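Local atomic coordinates of dihydroorotase (Campylobacter jejuni subsp. jejuni, PDB entry 3PNU), a protein that probably catalyses the reversible cyclisation of carbamoyl aspartate to dihydroorotate, a zinc-dependent step of de novo pyrimidine biosynthesis. Residues Leu37-Met42 / Lys77-Lys82. Residues are numbered along the deposited sequence; the frame is centred on the assembly and turned at random.
Sequences LRDNQM and KMRILK
Asp39 and Arg79 join two neighbouring parts of a TIM barrel: the loop running from strand 31-35 into helix 40-51, and the helix 70-84 beside it. Their bidentate salt bridge carries the polar half of the contact. Arg79 NE donates to the syn lone pair of Asp39 OD1 at 2.8 Å, while Arg79 NH2 reaches Asp39 OD2, also at 2.8 Å, in a weak, bent bond (126° at the hydrogen). The two flat groups are not coplanar; carboxylate and guanidinium planes lie 31° apart. Arginine suits this place because its chain, bent at chi3, can turn NE and one terminal nitrogen together toward both carboxylate oxygens. Aspartate suits its own: the short carboxylate, with CG anti to the backbone N (chi1 -154°), accepts from Arg79 through both oxygens, and OD1 also takes a weak bond from Asn40 N at 2.6 Å.

The apolar half is more buried. Leu43 of helix 40-51 touches both Leu37 and Ile80, and Pro91 and Met93 of strand 90-93 also touch Ile80. Branched aliphatic chains suit this interior, offering methyls and no polar group. Leu37 and Arg38 belong to a predicted substrate-binding site. Leu37 and Ile80 cross at about a right angle, Leu37 CD1 meeting Ile80 CG2 at 3.7 Å.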
loop_
_atom_site.group_PDB
_atom_site.type_symbol
_atom_site.label_atom_id
_atom_site.label_comp_id
_atom_site.label_asym_id
_atom_site.label_seq_id
_atom_site.Cartn_x
_atom_site.Cartn_y
_atom_site.Cartn_z
ATOM N N LEU A 37 -16.163 4.928 18.233
ATOM C CA LEU A 37 -17.223 5.952 18.205
ATOM C C LEU A 37 -16.688 7.374 18.398
ATOM O O LEU A 37 -17.454 8.344 18.413
ATOM C CB LEU A 37 -18.249 5.679 19.313
ATOM C CG LEU A 37 -19.163 4.470 19.182
ATOM C CD1 LEU A 37 -20.068 4.358 20.429
ATOM C CD2 LEU A 37 -19.979 4.569 17.910
ATOM N N ARG A 38 -15.378 7.495 18.572
ATOM C CA ARG A 38 -14.742 8.799 18.744
ATOM C C ARG A 38 -15.338 9.562 19.936
ATOM O O ARG A 38 -15.536 8.977 21.008
ATOM C CB ARG A 38 -14.846 9.612 17.451
ATOM C CG ARG A 38 -14.292 8.911 16.221
ATOM C CD ARG A 38 -12.844 8.419 16.428
ATOM N NE ARG A 38 -12.335 7.819 15.200
ATOM C CZ ARG A 38 -11.230 7.086 15.117
ATOM N NH1 ARG A 38 -10.509 6.829 16.199
ATOM N NH2 ARG A 38 -10.860 6.592 13.941
ATOM N N ASP A 39 -15.624 10.857 19.775
ATOM C CA ASP A 39 -16.167 11.616 20.894
ATOM C C ASP A 39 -16.771 12.939 20.456
ATOM O O ASP A 39 -16.786 13.270 19.275
ATOM C CB ASP A 39 -15.047 11.892 21.903
ATOM C CG ASP A 39 -15.567 12.076 23.307
ATOM O OD1 ASP A 39 -16.801 12.057 23.467
ATOM O OD2 ASP A 39 -14.748 12.206 24.250
ATOM N N ASN A 40 -17.291 13.675 21.435
ATOM C CA ASN A 40 -17.823 15.002 21.220
ATOM C C ASN A 40 -18.781 15.000 20.045
ATOM O O ASN A 40 -19.668 14.152 19.983
ATOM C CB ASN A 40 -16.665 15.977 21.007
ATOM C CG ASN A 40 -15.611 15.871 22.093
ATOM O OD1 ASN A 40 -15.909 15.562 23.251
ATOM N ND2 ASN A 40 -14.364 16.130 21.722
ATOM N N GLN A 41 -18.585 15.910 19.094
ATOM C CA GLN A 41 -19.497 16.032 17.959
ATOM C C GLN A 41 -19.488 14.839 17.001
ATOM O O GLN A 41 -20.527 14.478 16.445
ATOM C CB GLN A 41 -19.254 17.362 17.223
ATOM C CG GLN A 41 -19.713 18.610 18.036
ATOM C CD GLN A 41 -18.872 18.919 19.278
ATOM O OE1 GLN A 41 -17.643 18.895 19.233
ATOM N NE2 GLN A 41 -19.542 19.251 20.383
ATOM N N MET A 42 -18.324 14.225 16.816
ATOM C CA MET A 42 -18.210 13.062 15.928
ATOM C C MET A 42 -19.085 11.902 16.447
ATOM O O MET A 42 -19.798 11.232 15.687
ATOM C CB MET A 42 -16.735 12.619 15.804
ATOM C CG MET A 42 -16.528 11.387 14.898
ATOM S SD MET A 42 -16.999 11.618 13.175
ATOM C CE MET A 42 -15.684 12.739 12.651
ATOM N N LYS A 77 -19.209 7.033 28.612
ATOM C CA LYS A 77 -20.397 6.178 28.499
ATOM C C LYS A 77 -21.639 7.061 28.464
ATOM O O LYS A 77 -22.486 6.930 27.570
ATOM C CB LYS A 77 -20.487 5.204 29.673
ATOM C CG LYS A 77 -21.685 4.257 29.601
ATOM C CD LYS A 77 -21.644 3.202 30.713
ATOM C CE LYS A 77 -22.746 2.171 30.539
ATOM N NZ LYS A 77 -22.744 1.141 31.615
ATOM N N MET A 78 -21.739 7.973 29.435
ATOM C CA MET A 78 -22.882 8.873 29.476
ATOM C C MET A 78 -23.024 9.547 28.125
ATOM O O MET A 78 -24.116 9.563 27.549
ATOM C CB MET A 78 -22.753 9.931 30.591
ATOM C CG MET A 78 -22.790 9.375 32.035
ATOM S SD MET A 78 -24.272 8.393 32.473
ATOM C CE MET A 78 -23.909 7.966 34.198
ATOM N N ARG A 79 -21.917 10.083 27.607
ATOM C CA ARG A 79 -21.950 10.768 26.310
ATOM C C ARG A 79 -22.468 9.836 25.219
ATOM O O ARG A 79 -23.267 10.243 24.384
ATOM C CB ARG A 79 -20.575 11.358 25.930
ATOM C CG ARG A 79 -20.045 12.413 26.897
ATOM C CD ARG A 79 -18.878 13.234 26.303
ATOM N NE ARG A 79 -17.634 12.483 26.145
ATOM C CZ ARG A 79 -16.726 12.335 27.107
ATOM N NH1 ARG A 79 -16.924 12.861 28.306
ATOM N NH2 ARG A 79 -15.620 11.640 26.885
ATOM N N ILE A 80 -22.024 8.579 25.239
ATOM C CA ILE A 80 -22.486 7.607 24.242
ATOM C C ILE A 80 -23.986 7.404 24.380
ATOM O O ILE A 80 -24.716 7.475 23.394
ATOM C CB ILE A 80 -21.776 6.223 24.346
ATOM C CG1 ILE A 80 -20.264 6.371 24.174
ATOM C CG2 ILE A 80 -22.315 5.281 23.274
ATOM C CD1 ILE A 80 -19.487 5.132 24.449
ATOM N N LEU A 81 -24.445 7.158 25.603
ATOM C CA LEU A 81 -25.882 6.942 25.851
ATOM C C LEU A 81 -26.761 8.086 25.337
ATOM O O LEU A 81 -27.823 7.838 24.765
ATOM C CB LEU A 81 -26.143 6.672 27.329
ATOM C CG LEU A 81 -25.614 5.324 27.823
ATOM C CD1 LEU A 81 -25.816 5.218 29.335
ATOM C CD2 LEU A 81 -26.284 4.149 27.086
ATOM N N LYS A 82 -26.327 9.330 25.544
ATOM C CA LYS A 82 -27.080 10.475 25.018
ATOM C C LYS A 82 -27.113 10.455 23.506
ATOM O O LYS A 82 -28.158 10.624 22.906
ATOM C CB LYS A 82 -26.470 11.814 25.433
ATOM C CG LYS A 82 -26.845 12.343 26.824
ATOM C CD LYS A 82 -26.378 13.815 26.985
ATOM C CE LYS A 82 -27.011 14.765 25.918
ATOM N NZ LYS A 82 -26.469 16.165 25.963
#